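Local coordinates for protein thymidylate synthase 1 (Bacillus subtilis, PDB 1BKP) that catalyses, as a homodimer, the reductive methylation of dUMP to dTMP, with 5,10-methylenetetrahydrofolate as both methyl donor and reductant, at residues A[6-11]-A[232-237]; A[84-87]-A[93-96]; A[116-121]-A[129-134]; A[145-150]-A[156-161]; A[198-203]-A[208-213]. All blocks are in the same frame, centred on the assembly; numbering follows the deposited sequence.

Contact 1. Residues A[6-11]-A[232-237]; sequences QYNSII and IQMERE
Met234 lies over one turn of helix 3-17, in segment 6-11, between Asn8 and Ile11. Most of the contact is van der Waals packing. Met234 CG rests 3.7 Å from Asn8 CG, and the two side chains run alongside each other in opposing senses. The methionine chain then bends at its last torsion (chi3 -51°). Met234 SD comes 3.6 Å from the backbone oxygen Asn8 O and 3.9 Å from Ile11 CG2. It is the CG2 branch of Ile11 that faces the thioether. Within the helix, the CG1 branch lies over one face of the Tyr7 ring, near its rim. With an alanine here instead of Met234 the thioether would be gone, and a gap beside Asn8 O and the Ile11 CG2 methyl is likely to open.

Here the N-terminal helix 3-17 packs on helix 227-235 of the thymidylate synthase fold. The helices come close, with the CA atoms of Asn8 and Met234 6.0 Å apart. Ile11 also neighbours Val222, predicted to bind dUMP in the site shared with the other subunit.

The polar link runs through one water. It donates to Tyr7 OH at 2.9 Å and to Gln233 OE1 at 2.7 Å. Tyr7 OH is also hydrogen-bonded to Met184 O. Gln233 NE2 bonds Thr59 OG1, which fixes the other end of the amide. Directly, the two groups only touch: Gln233 NE2 is 4.2 Å from Tyr7 CE2. The side chains lie nearly perpendicular, with ring and amide planes 34° apart.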
# COMPACT_ATOMS: atom_id res chain seq x y z
N GLN A 6 11.45 -11.14 13.92
CA GLN A 6 10.78 -10.99 12.65
C GLN A 6 11.73 -10.66 11.58
O GLN A 6 11.58 -11.15 10.45
CB GLN A 6 9.67 -9.93 12.75
CG GLN A 6 8.53 -10.43 13.66
CD GLN A 6 7.31 -9.47 13.60
OE1 GLN A 6 6.83 -9.16 12.52
NE2 GLN A 6 6.90 -8.95 14.71
N TYR A 7 12.71 -9.81 11.90
CA TYR A 7 13.69 -9.40 10.84
C TYR A 7 14.53 -10.63 10.35
O TYR A 7 14.69 -10.89 9.14
CB TYR A 7 14.58 -8.30 11.43
CG TYR A 7 15.71 -7.86 10.56
CD1 TYR A 7 15.48 -6.90 9.59
CD2 TYR A 7 16.99 -8.30 10.77
CE1 TYR A 7 16.51 -6.36 8.79
CE2 TYR A 7 18.06 -7.77 10.01
CZ TYR A 7 17.82 -6.81 9.02
OH TYR A 7 18.82 -6.32 8.17
N ASN A 8 15.00 -11.41 11.33
CA ASN A 8 15.79 -12.57 11.08
C ASN A 8 15.02 -13.57 10.24
O ASN A 8 15.62 -14.28 9.44
CB ASN A 8 16.21 -13.23 12.38
CG ASN A 8 17.35 -12.53 13.15
OD1 ASN A 8 17.71 -13.00 14.25
ND2 ASN A 8 17.80 -11.42 12.70
N SER A 9 13.69 -13.69 10.47
CA SER A 9 12.85 -14.62 9.67
C SER A 9 12.78 -14.18 8.23
O SER A 9 12.91 -15.02 7.34
CB SER A 9 11.39 -14.74 10.19
OG SER A 9 11.47 -15.41 11.43
N ILE A 10 12.58 -12.89 7.99
CA ILE A 10 12.56 -12.38 6.61
C ILE A 10 13.89 -12.57 5.93
O ILE A 10 13.98 -13.05 4.76
CB ILE A 10 12.14 -10.92 6.56
CG1 ILE A 10 10.67 -10.85 7.10
CG2 ILE A 10 12.26 -10.33 5.13
CD1 ILE A 10 10.09 -9.45 7.25
N ILE A 11 14.95 -12.26 6.65
CA ILE A 11 16.29 -12.37 6.01
C ILE A 11 16.57 -13.84 5.60
O ILE A 11 17.09 -14.09 4.54
CB ILE A 11 17.43 -11.83 7.03
CG1 ILE A 11 17.24 -10.32 7.34
CG2 ILE A 11 18.85 -12.21 6.46
CD1 ILE A 11 17.41 -9.43 6.12
N ILE A 232 26.01 -13.55 10.16
CA ILE A 232 26.55 -13.27 11.49
C ILE A 232 25.48 -12.69 12.39
O ILE A 232 25.26 -13.21 13.51
CB ILE A 232 27.72 -12.23 11.43
CG1 ILE A 232 28.96 -12.89 10.85
CG2 ILE A 232 28.05 -11.59 12.88
CD1 ILE A 232 30.01 -11.78 10.56
N GLN A 233 24.80 -11.63 11.95
CA GLN A 233 23.74 -11.04 12.76
C GLN A 233 22.73 -12.02 13.26
O GLN A 233 22.21 -11.88 14.32
CB GLN A 233 22.93 -10.02 11.96
CG GLN A 233 23.39 -8.70 12.20
CD GLN A 233 22.61 -7.69 11.46
OE1 GLN A 233 22.95 -7.38 10.30
NE2 GLN A 233 21.57 -7.10 12.15
N MET A 234 22.35 -12.96 12.42
CA MET A 234 21.37 -13.91 12.79
C MET A 234 21.76 -14.82 13.91
O MET A 234 20.88 -15.36 14.54
CB MET A 234 20.90 -14.69 11.58
CG MET A 234 19.87 -13.84 10.79
SD MET A 234 19.22 -14.68 9.41
CE MET A 234 20.68 -15.30 8.49
N GLU A 235 23.04 -15.11 14.07
CA GLU A 235 23.50 -16.00 15.13
C GLU A 235 23.83 -15.25 16.39
O GLU A 235 24.22 -15.85 17.36
CB GLU A 235 24.80 -16.74 14.73
CG GLU A 235 24.77 -17.69 13.53
CD GLU A 235 26.23 -18.12 13.03
OE1 GLU A 235 27.26 -18.00 13.76
OE2 GLU A 235 26.33 -18.58 11.86
N ARG A 236 23.70 -13.94 16.37
CA ARG A 236 24.02 -13.18 17.57
C ARG A 236 22.99 -13.20 18.69
O ARG A 236 21.80 -13.51 18.50
CB ARG A 236 24.30 -11.73 17.15
CG ARG A 236 25.73 -11.40 17.27
CD ARG A 236 26.37 -10.77 16.08
NE ARG A 236 26.33 -9.36 16.04
CZ ARG A 236 27.28 -8.44 15.71
NH1 ARG A 236 28.59 -8.60 15.37
NH2 ARG A 236 26.75 -7.25 15.47
N GLU A 237 23.46 -12.91 19.89
CA GLU A 237 22.59 -12.85 21.04
C GLU A 237 21.58 -11.70 20.85
O GLU A 237 21.92 -10.70 20.20
CB GLU A 237 23.52 -12.62 22.26
CG GLU A 237 22.94 -12.78 23.63
CD GLU A 237 24.02 -13.17 24.65
OE1 GLU A 237 25.05 -12.46 24.72
OE2 GLU A 237 23.84 -14.19 25.35
O HOH W 1 21.30 -5.39 9.43

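Contact 2. Residues A[84-87]-A[93-96]; sequences DLNM and WDQW
The indole of Trp93 meets Leu85 at its five-membered ring. Leu85 CD2 approaches obliquely and lies 3.4 Å from Trp93 CD1 and 3.7 Å from Trp93 CG. A chi1 of -163° sets Leu85 CG opposite the backbone nitrogen, which carries the CD2 methyl off the helix and toward the indole. The same ring makes edge-to-face contacts with Trp73 and Tyr107, and its NE1 is hydrogen-bonded to Glu70 OE1.

The second pair of flat groups is polar. The planes of the Asn86 amide and the Asp94 carboxylate are 79° apart. Asn86 ND2 donates to Asp94 OD1 over 2.9 Å, with a nearly straight N-H...O angle of 175°. The oxygen lies in the amide plane and accepts through its syn lone pair, on the side of Asp94 OD2. Both groups have further partners. Asn86 ND2 also bonds Val90 O, and Asp94 OD2 is held by His91 ND1. A leucine in place of Asn86 is likely to leave both Asp94 OD1 and Val90 O without this amide donor.

Both pairs fasten the turn after helix 82-86. Trp93, buried there, has its side chain about 8 Å from those of the catalytic Cys160 and of Asn191, a predicted dUMP-site residue. This is consistent with a place in the wall of the thymidylate synthase active site.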
# COMPACT_ATOMS: atom_id res chain seq x y z
N ASP A 84 18.68 22.27 5.30
CA ASP A 84 18.04 22.17 6.59
C ASP A 84 18.51 20.91 7.29
O ASP A 84 18.61 20.85 8.48
CB ASP A 84 16.50 22.05 6.48
CG ASP A 84 15.85 23.30 6.10
OD1 ASP A 84 16.39 24.36 6.45
OD2 ASP A 84 14.79 23.23 5.46
N LEU A 85 18.70 19.86 6.54
CA LEU A 85 19.12 18.61 7.15
C LEU A 85 20.60 18.72 7.57
O LEU A 85 21.01 18.22 8.65
CB LEU A 85 18.86 17.49 6.13
CG LEU A 85 18.84 16.04 6.60
CD1 LEU A 85 17.89 15.76 7.78
CD2 LEU A 85 18.47 15.25 5.37
N ASN A 86 21.40 19.47 6.80
CA ASN A 86 22.81 19.61 7.17
C ASN A 86 22.96 20.33 8.50
O ASN A 86 23.86 19.96 9.28
CB ASN A 86 23.61 20.35 6.09
CG ASN A 86 23.84 19.53 4.85
OD1 ASN A 86 24.01 20.11 3.78
ND2 ASN A 86 23.77 18.20 4.95
N MET A 87 22.07 21.29 8.78
CA MET A 87 22.06 22.03 10.06
C MET A 87 21.79 21.13 11.27
O MET A 87 22.12 21.50 12.38
CB MET A 87 21.00 23.14 10.06
CG MET A 87 21.52 24.55 9.71
SD MET A 87 20.19 25.74 9.13
CE MET A 87 18.94 25.63 10.48
N TRP A 93 21.88 12.61 2.87
CA TRP A 93 21.13 12.91 1.64
C TRP A 93 21.91 13.79 0.66
O TRP A 93 21.34 14.21 -0.36
CB TRP A 93 19.83 13.63 1.97
CG TRP A 93 18.87 12.74 2.65
CD1 TRP A 93 18.95 12.24 3.94
CD2 TRP A 93 17.59 12.34 2.15
NE1 TRP A 93 17.77 11.60 4.27
CE2 TRP A 93 16.92 11.64 3.19
CE3 TRP A 93 16.94 12.49 0.93
CZ2 TRP A 93 15.63 11.12 3.05
CZ3 TRP A 93 15.66 11.96 0.78
CH2 TRP A 93 15.01 11.28 1.84
N ASP A 94 23.14 14.17 1.02
CA ASP A 94 23.91 15.14 0.17
C ASP A 94 24.08 14.76 -1.30
O ASP A 94 23.98 15.63 -2.16
CB ASP A 94 25.28 15.39 0.74
CG ASP A 94 25.26 16.01 2.13
OD1 ASP A 94 24.24 16.58 2.57
OD2 ASP A 94 26.33 15.98 2.76
N GLN A 95 24.25 13.47 -1.58
CA GLN A 95 24.44 12.98 -2.94
C GLN A 95 23.27 13.32 -3.84
O GLN A 95 23.43 13.38 -5.03
CB GLN A 95 24.58 11.46 -2.96
CG GLN A 95 24.96 10.82 -1.63
CD GLN A 95 25.13 9.30 -1.72
OE1 GLN A 95 26.04 8.73 -1.11
NE2 GLN A 95 24.24 8.65 -2.48
N TRP A 96 22.08 13.45 -3.25
CA TRP A 96 20.87 13.72 -4.02
C TRP A 96 20.52 15.16 -4.17
O TRP A 96 19.50 15.50 -4.78
CB TRP A 96 19.71 12.97 -3.42
CG TRP A 96 19.85 11.56 -3.75
CD1 TRP A 96 19.74 10.99 -5.00
CD2 TRP A 96 20.10 10.49 -2.85
NE1 TRP A 96 19.89 9.62 -4.91
CE2 TRP A 96 20.10 9.29 -3.60
CE3 TRP A 96 20.29 10.43 -1.48
CZ2 TRP A 96 20.27 8.05 -3.02
CZ3 TRP A 96 20.47 9.19 -0.88
CH2 TRP A 96 20.46 8.01 -1.65

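Contact 3. Residues A[116-121]-A[129-134]; sequences RSLNGE and LLHQLK
Leu118, which packs on His131, is held in place by its backbone. Its N donates to Glu121 O at 2.9 Å, and its O accepts from Glu121 N at 3.1 Å. The second bond closes a type I' turn from Leu118 to Glu121. Together they make the last hydrogen-bonded pair of the small hairpin of strands 116-118 and 121-123. Asn119 and Gly120 take positive phi angles in the turn. At Gly120 a side chain would run into the carbonyl before it.

The hairpin leans on helix 125-135 through Leu118. Its CD2 methyl sits over one face of the His131 imidazole, 3.9 Å from the ring centroid and 25° off the ring normal. This is a CH-pi contact, shifted toward the rim, with Leu118 CD2 3.5 Å from His131 CG. The other methyl, CD1, lies 3.9 Å from His131 CE1. A chi1 of 175° turns the imidazole away from the backbone nitrogen and out to the hairpin. Asn119 ND2 comes obliquely to within 3.8 Å of His131 NE2.

The ring is also steadied within the helix. His131 ND1 donates to Gln132 OE1 at 3.1 Å, in the ring plane and on a lone pair of the acceptor, although the bond is bent (141°). On the same hairpin, Arg116 forms a salt bridge with Asp153 of the second subunit.

With ND1 donating, a neutral ring would carry its lone pair on NE2, the side where the Asn119 amide nitrogen lies. The apolar methyl contact itself would probably tolerate either charge state.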
# COMPACT_ATOMS: atom_id res chain seq x y z
N ARG A 116 -5.60 20.66 0.67
CA ARG A 116 -6.88 20.20 1.16
C ARG A 116 -7.69 21.38 1.78
O ARG A 116 -7.14 22.18 2.51
CB ARG A 116 -6.71 19.15 2.25
CG ARG A 116 -5.89 17.91 1.89
CD ARG A 116 -6.53 17.08 0.78
NE ARG A 116 -7.98 16.97 0.91
CZ ARG A 116 -8.62 15.93 1.44
NH1 ARG A 116 -7.95 14.89 1.94
NH2 ARG A 116 -9.93 15.85 1.34
N SER A 117 -8.99 21.51 1.45
CA SER A 117 -9.78 22.60 2.08
C SER A 117 -10.30 22.14 3.47
O SER A 117 -10.90 21.09 3.56
CB SER A 117 -10.99 22.93 1.21
OG SER A 117 -10.59 23.15 -0.12
N LEU A 118 -10.09 22.91 4.52
CA LEU A 118 -10.62 22.52 5.78
C LEU A 118 -10.99 23.79 6.56
O LEU A 118 -10.15 24.65 6.76
CB LEU A 118 -9.53 21.79 6.55
CG LEU A 118 -9.98 21.30 7.94
CD1 LEU A 118 -11.05 20.22 7.82
CD2 LEU A 118 -8.76 20.80 8.65
N ASN A 119 -12.27 23.95 6.90
CA ASN A 119 -12.77 25.07 7.71
C ASN A 119 -12.43 26.42 7.17
O ASN A 119 -11.99 27.30 7.92
CB ASN A 119 -12.26 24.96 9.14
CG ASN A 119 -12.81 23.75 9.85
OD1 ASN A 119 -13.84 23.23 9.45
ND2 ASN A 119 -12.10 23.25 10.85
N GLY A 120 -12.49 26.55 5.87
CA GLY A 120 -12.19 27.87 5.29
C GLY A 120 -10.73 28.23 5.02
O GLY A 120 -10.44 29.35 4.60
N GLU A 121 -9.84 27.27 5.22
CA GLU A 121 -8.41 27.43 5.02
C GLU A 121 -7.89 26.28 4.13
O GLU A 121 -8.58 25.28 3.99
CB GLU A 121 -7.77 27.37 6.42
CG GLU A 121 -6.77 28.46 6.71
CD GLU A 121 -6.08 28.22 8.05
OE1 GLU A 121 -6.72 28.51 9.09
OE2 GLU A 121 -4.93 27.72 8.05
N LEU A 129 -4.47 15.46 8.31
CA LEU A 129 -4.51 14.20 9.06
C LEU A 129 -4.69 14.45 10.56
O LEU A 129 -5.53 13.79 11.21
CB LEU A 129 -3.12 13.46 8.88
CG LEU A 129 -2.94 12.17 9.78
CD1 LEU A 129 -3.95 11.08 9.36
CD2 LEU A 129 -1.47 11.60 9.78
N LEU A 130 -3.94 15.41 11.13
CA LEU A 130 -4.04 15.64 12.60
C LEU A 130 -5.48 16.01 13.02
O LEU A 130 -6.07 15.40 13.95
CB LEU A 130 -3.07 16.75 13.01
CG LEU A 130 -1.60 16.26 13.09
CD1 LEU A 130 -0.79 17.44 13.37
CD2 LEU A 130 -1.29 15.14 14.15
N HIS A 131 -6.09 16.86 12.18
CA HIS A 131 -7.45 17.31 12.41
C HIS A 131 -8.42 16.13 12.33
O HIS A 131 -9.28 15.95 13.17
CB HIS A 131 -7.83 18.39 11.42
CG HIS A 131 -9.29 18.83 11.53
ND1 HIS A 131 -10.33 18.11 10.98
CD2 HIS A 131 -9.86 19.85 12.21
CE1 HIS A 131 -11.48 18.66 11.34
NE2 HIS A 131 -11.23 19.71 12.08
N GLN A 132 -8.28 15.32 11.27
CA GLN A 132 -9.18 14.17 11.03
C GLN A 132 -9.09 13.03 12.06
O GLN A 132 -10.11 12.44 12.44
CB GLN A 132 -8.95 13.62 9.62
CG GLN A 132 -9.46 14.62 8.50
CD GLN A 132 -11.01 14.88 8.61
OE1 GLN A 132 -11.45 15.87 9.15
NE2 GLN A 132 -11.80 13.94 8.14
N LEU A 133 -7.87 12.77 12.55
CA LEU A 133 -7.74 11.75 13.58
C LEU A 133 -8.52 12.18 14.85
O LEU A 133 -9.10 11.34 15.55
CB LEU A 133 -6.25 11.58 13.94
CG LEU A 133 -5.40 10.86 12.87
CD1 LEU A 133 -3.91 10.85 13.28
CD2 LEU A 133 -5.99 9.38 12.71
N LYS A 134 -8.52 13.47 15.15
CA LYS A 134 -9.27 13.93 16.33
C LYS A 134 -10.77 14.11 16.09
O LYS A 134 -11.54 13.86 16.99
CB LYS A 134 -8.75 15.32 16.83
CG LYS A 134 -7.28 15.25 17.32
CD LYS A 134 -6.77 16.59 17.86
CE LYS A 134 -6.54 17.55 16.68
NZ LYS A 134 -5.75 18.75 17.12

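Contact 4. Residues A[145-150]-A[156-161]; sequences MLWNPD and ALTPCV
Leu146 and Pro159 face each other with their CA atoms 6.9 Å apart, in the irregular connection that leads from strand 143-145 to strand 161-169. Leu146 lays CB 3.8 Å from Pro159 CG, and the two side chains cross obliquely. Its CD1 methyl reaches further along and stops 3.5 Å from the backbone oxygen Val161 O.

Trp147 sits at the centre of an inverse gamma turn, closed by a weak bond from Asn148 N to Leu146 O. With CG anti to the backbone N (chi1 -164°), its indole swings across to the other segment. The six-membered ring does the touching there. Trp147 CZ3 lies 3.7 Å from Thr158 CB, an oblique approach, while Pro159 O stands 4.2 Å from the same CZ3, at the ring edge and near its plane.

This is the catalytic loop of thymidylate synthase. Cys160, the nucleophile, follows directly on the packed proline and points its CB the other way. The carbonyls of Thr158 and Pro159 are both hydrogen-bonded to the guanidinium of Arg180, a residue predicted to bind dUMP in the partner subunit's site.

Further on, Asn148 OD1 accepts from Asp150 N at 3.0 Å and so forms an Asx turn. The turn reaches the dimer interface. Asp150 OD2 makes a salt bridge with Lys113 of the second subunit and a hydrogen bond with Asn148 ND2 of that subunit.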
# COMPACT_ATOMS: atom_id res chain seq x y z
N MET A 145 0.37 10.34 1.48
CA MET A 145 0.93 9.84 0.22
C MET A 145 1.99 10.72 -0.29
O MET A 145 1.70 11.91 -0.61
CB MET A 145 -0.27 9.89 -0.83
CG MET A 145 0.04 9.32 -2.27
SD MET A 145 0.67 7.69 -2.18
CE MET A 145 -0.69 6.81 -1.41
N LEU A 146 3.18 10.15 -0.47
CA LEU A 146 4.30 10.92 -1.06
C LEU A 146 4.42 10.61 -2.53
O LEU A 146 5.02 11.44 -3.25
CB LEU A 146 5.60 10.55 -0.41
CG LEU A 146 5.76 10.72 1.09
CD1 LEU A 146 7.13 10.25 1.69
CD2 LEU A 146 5.47 12.22 1.39
N TRP A 147 3.76 9.54 -3.00
CA TRP A 147 3.79 9.13 -4.45
C TRP A 147 2.71 9.93 -5.22
O TRP A 147 1.59 9.45 -5.45
CB TRP A 147 3.49 7.65 -4.63
CG TRP A 147 3.86 7.11 -5.97
CD1 TRP A 147 3.09 7.05 -7.05
CD2 TRP A 147 5.13 6.56 -6.32
NE1 TRP A 147 3.80 6.49 -8.10
CE2 TRP A 147 5.06 6.19 -7.67
CE3 TRP A 147 6.32 6.35 -5.61
CZ2 TRP A 147 6.15 5.60 -8.36
CZ3 TRP A 147 7.42 5.77 -6.29
CH2 TRP A 147 7.32 5.41 -7.62
N ASN A 148 3.00 11.18 -5.51
CA ASN A 148 2.10 12.07 -6.21
C ASN A 148 2.43 11.82 -7.71
O ASN A 148 3.46 12.27 -8.21
CB ASN A 148 2.46 13.52 -5.88
CG ASN A 148 1.51 14.52 -6.55
OD1 ASN A 148 0.99 14.27 -7.66
ND2 ASN A 148 1.38 15.71 -5.95
N PRO A 149 1.47 11.22 -8.45
CA PRO A 149 1.67 10.89 -9.88
C PRO A 149 1.97 12.07 -10.83
O PRO A 149 2.64 11.89 -11.82
CB PRO A 149 0.39 10.11 -10.26
CG PRO A 149 -0.66 10.63 -9.23
CD PRO A 149 0.08 10.95 -7.98
N ASP A 150 1.52 13.24 -10.44
CA ASP A 150 1.69 14.44 -11.28
C ASP A 150 3.08 15.02 -11.14
O ASP A 150 3.50 15.80 -11.97
CB ASP A 150 0.72 15.53 -10.81
CG ASP A 150 -0.69 15.33 -11.30
OD1 ASP A 150 -0.92 14.74 -12.34
OD2 ASP A 150 -1.59 15.83 -10.66
N ALA A 156 13.88 14.48 -7.30
CA ALA A 156 15.29 14.04 -7.48
C ALA A 156 15.40 12.55 -7.18
O ALA A 156 16.31 11.88 -7.67
CB ALA A 156 16.23 14.82 -6.56
N LEU A 157 14.54 12.08 -6.26
CA LEU A 157 14.45 10.63 -5.96
C LEU A 157 12.96 10.32 -5.57
O LEU A 157 12.31 11.16 -4.97
CB LEU A 157 15.31 10.19 -4.78
CG LEU A 157 15.64 11.16 -3.64
CD1 LEU A 157 14.52 12.17 -3.31
CD2 LEU A 157 16.09 10.36 -2.40
N THR A 158 12.46 9.14 -5.95
CA THR A 158 11.10 8.77 -5.59
C THR A 158 11.23 8.07 -4.26
O THR A 158 12.08 7.20 -4.07
CB THR A 158 10.46 7.82 -6.60
OG1 THR A 158 11.25 6.64 -6.70
CG2 THR A 158 10.27 8.54 -7.99
N PRO A 159 10.34 8.36 -3.33
CA PRO A 159 10.36 7.76 -1.99
C PRO A 159 10.21 6.26 -1.87
O PRO A 159 9.51 5.65 -2.68
CB PRO A 159 9.17 8.47 -1.29
CG PRO A 159 8.15 8.62 -2.48
CD PRO A 159 9.08 9.05 -3.63
N CYS A 160 10.95 5.66 -0.94
CA CYS A 160 10.82 4.25 -0.64
C CYS A 160 9.59 4.06 0.26
O CYS A 160 8.71 3.28 -0.07
CB CYS A 160 12.03 3.64 0.06
SG CYS A 160 13.41 3.24 -1.12
N VAL A 161 9.59 4.67 1.45
CA VAL A 161 8.44 4.51 2.39
C VAL A 161 7.55 5.69 2.00
O VAL A 161 7.77 6.84 2.40
CB VAL A 161 8.91 4.60 3.90
CG1 VAL A 161 7.67 4.37 4.79
CG2 VAL A 161 10.07 3.56 4.22

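Contact 5. Residues A[198-203]-A[208-213]; sequences LQRMIA and YELGEY
Gln199 NE2 donates to Glu212 O at 3.1 Å, reaching from the helix to the strand. The bond is bent, with an N-H...O angle of 138°, and the donor stands above the carbonyl plane, not on a lone pair. At the other end of the amide, Gln199 OE1 lies 3.4 Å from Tyr213 CB.

Leu210 packs against the helix with both methyls. Its CD2 touches Ala203 CB at 3.8 Å. Its CD1 sits over the centre of one face of the Arg200 guanidinium, 3.9 Å from Arg200 CZ. The two side chains are roughly perpendicular. Where the chain turns back, Tyr208 N donates to Ala203 O at 3.0 Å.

A second shell sets these groups. Gln199 NE2 is shared with Leu173 O on the neighbouring strand, and Asn51 ND2 bonds Gln199 OE1, which fixes which way round the buried amide lies. The extended chain of Gln199 (chi1 -169°, chi2 177°) lets it span that distance. Arg200 NE is held by Asn196 OD1, which is likely to limit rotation of the guanidinium lying against Leu210. Tyr213 OH bonds Val192 O, back on the same helix. The CB of Glu212 points away from the helix, and its carboxylate forms a salt bridge with Arg48.

The axes of segments 198-203 and 209-213 pass 8.4 Å apart, and the strand runs back roughly antiparallel to the helix. This is the second half of a beta-alpha-beta crossover. Strand 172-183 leads into helix 188-206, which returns through a short turn to strand 209-223, parallel to the first in the central sheet.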
# COMPACT_ATOMS: atom_id res chain seq x y z
N LEU A 198 7.10 8.03 14.72
CA LEU A 198 6.08 8.93 14.24
C LEU A 198 4.71 8.50 14.88
O LEU A 198 3.91 9.37 15.22
CB LEU A 198 5.95 8.83 12.72
CG LEU A 198 4.91 9.77 12.10
CD1 LEU A 198 5.36 11.28 12.25
CD2 LEU A 198 4.77 9.35 10.58
N GLN A 199 4.45 7.19 15.00
CA GLN A 199 3.21 6.73 15.60
C GLN A 199 3.09 7.29 17.01
O GLN A 199 1.97 7.75 17.42
CB GLN A 199 3.16 5.22 15.69
CG GLN A 199 1.78 4.73 16.06
CD GLN A 199 1.72 3.22 16.09
OE1 GLN A 199 2.75 2.58 16.02
NE2 GLN A 199 0.51 2.63 16.23
N ARG A 200 4.15 7.07 17.81
CA ARG A 200 4.19 7.57 19.20
C ARG A 200 4.03 9.07 19.28
O ARG A 200 3.28 9.57 20.16
CB ARG A 200 5.48 7.11 19.89
CG ARG A 200 5.51 5.51 19.98
CD ARG A 200 6.83 4.95 20.52
NE ARG A 200 6.74 3.50 20.44
CZ ARG A 200 6.62 2.70 21.48
NH1 ARG A 200 6.69 3.18 22.74
NH2 ARG A 200 6.52 1.42 21.27
N MET A 201 4.65 9.84 18.38
CA MET A 201 4.49 11.31 18.42
C MET A 201 3.04 11.74 18.21
O MET A 201 2.49 12.58 18.96
CB MET A 201 5.28 11.96 17.30
CG MET A 201 6.84 11.92 17.65
SD MET A 201 7.76 12.37 16.14
CE MET A 201 7.49 14.13 15.96
N ILE A 202 2.43 11.13 17.18
CA ILE A 202 1.08 11.53 16.75
C ILE A 202 0.05 11.07 17.75
O ILE A 202 -0.86 11.79 18.07
CB ILE A 202 0.71 11.17 15.19
CG1 ILE A 202 1.48 12.14 14.22
CG2 ILE A 202 -0.88 11.33 15.00
CD1 ILE A 202 1.43 11.78 12.78
N ALA A 203 0.21 9.89 18.30
CA ALA A 203 -0.74 9.41 19.29
C ALA A 203 -0.71 10.35 20.55
O ALA A 203 -1.79 10.66 21.13
CB ALA A 203 -0.33 7.99 19.70
N TYR A 208 -4.49 9.60 21.82
CA TYR A 208 -4.89 8.20 21.79
C TYR A 208 -3.82 7.36 22.34
O TYR A 208 -2.68 7.82 22.56
CB TYR A 208 -5.14 7.71 20.32
CG TYR A 208 -6.28 8.38 19.66
CD1 TYR A 208 -7.60 8.15 20.10
CD2 TYR A 208 -6.07 9.30 18.60
CE1 TYR A 208 -8.69 8.80 19.50
CE2 TYR A 208 -7.11 9.97 18.02
CZ TYR A 208 -8.44 9.71 18.47
OH TYR A 208 -9.52 10.33 17.87
N GLU A 209 -4.19 6.16 22.71
CA GLU A 209 -3.26 5.15 23.18
C GLU A 209 -2.65 4.53 21.89
O GLU A 209 -3.24 4.66 20.83
CB GLU A 209 -4.02 4.04 23.89
CG GLU A 209 -4.33 4.37 25.36
CD GLU A 209 -4.41 3.10 26.22
OE1 GLU A 209 -4.87 2.03 25.71
OE2 GLU A 209 -4.01 3.17 27.40
N LEU A 210 -1.65 3.65 22.05
CA LEU A 210 -0.98 3.05 20.92
C LEU A 210 -1.60 1.75 20.51
O LEU A 210 -1.80 0.83 21.34
CB LEU A 210 0.51 2.74 21.23
CG LEU A 210 1.45 3.91 21.34
CD1 LEU A 210 2.79 3.31 21.81
CD2 LEU A 210 1.59 4.76 20.01
N GLY A 211 -1.91 1.67 19.21
CA GLY A 211 -2.45 0.44 18.71
C GLY A 211 -1.33 -0.33 18.06
O GLY A 211 -0.15 -0.25 18.45
N GLU A 212 -1.71 -1.14 17.08
CA GLU A 212 -0.73 -2.00 16.37
C GLU A 212 0.13 -1.19 15.42
O GLU A 212 -0.30 -0.09 15.01
CB GLU A 212 -1.56 -3.03 15.58
CG GLU A 212 -0.74 -4.11 15.05
CD GLU A 212 -1.53 -5.36 14.80
OE1 GLU A 212 -2.78 -5.28 14.71
OE2 GLU A 212 -0.89 -6.43 14.67
N TYR A 213 1.34 -1.69 15.03
CA TYR A 213 2.18 -0.93 14.06
C TYR A 213 2.54 -2.01 13.00
O TYR A 213 3.01 -3.08 13.38
CB TYR A 213 3.44 -0.46 14.76
CG TYR A 213 4.50 0.03 13.80
CD1 TYR A 213 4.25 1.04 12.87
CD2 TYR A 213 5.77 -0.50 13.84
CE1 TYR A 213 5.30 1.51 12.03
CE2 TYR A 213 6.80 -0.03 13.03
CZ TYR A 213 6.54 0.99 12.13
OH TYR A 213 7.62 1.55 11.39

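Overall arrangement
Contact 1 joins the first helix, 3-17, to helix 227-235 and closes a loop of more than 200 residues. The other four contacts all lie within that loop. They follow one another in series, and none cross. Contact 2 closes a short loop after helix 82-86. Contact 3 ties a hairpin to helix 125-135, and contact 4 closes a short loop just before the catalytic cysteine, between strands 143-145 and 161-169. Contact 5 ties helix 188-206 to strand 209-223, which runs on toward helix 227-235. Contacts 2 and 4 touch where Trp93 packs on Leu157. Contacts 3 and 5 touch through Leu133 and Tyr208. Contacts 3 and 4 also meet the second subunit.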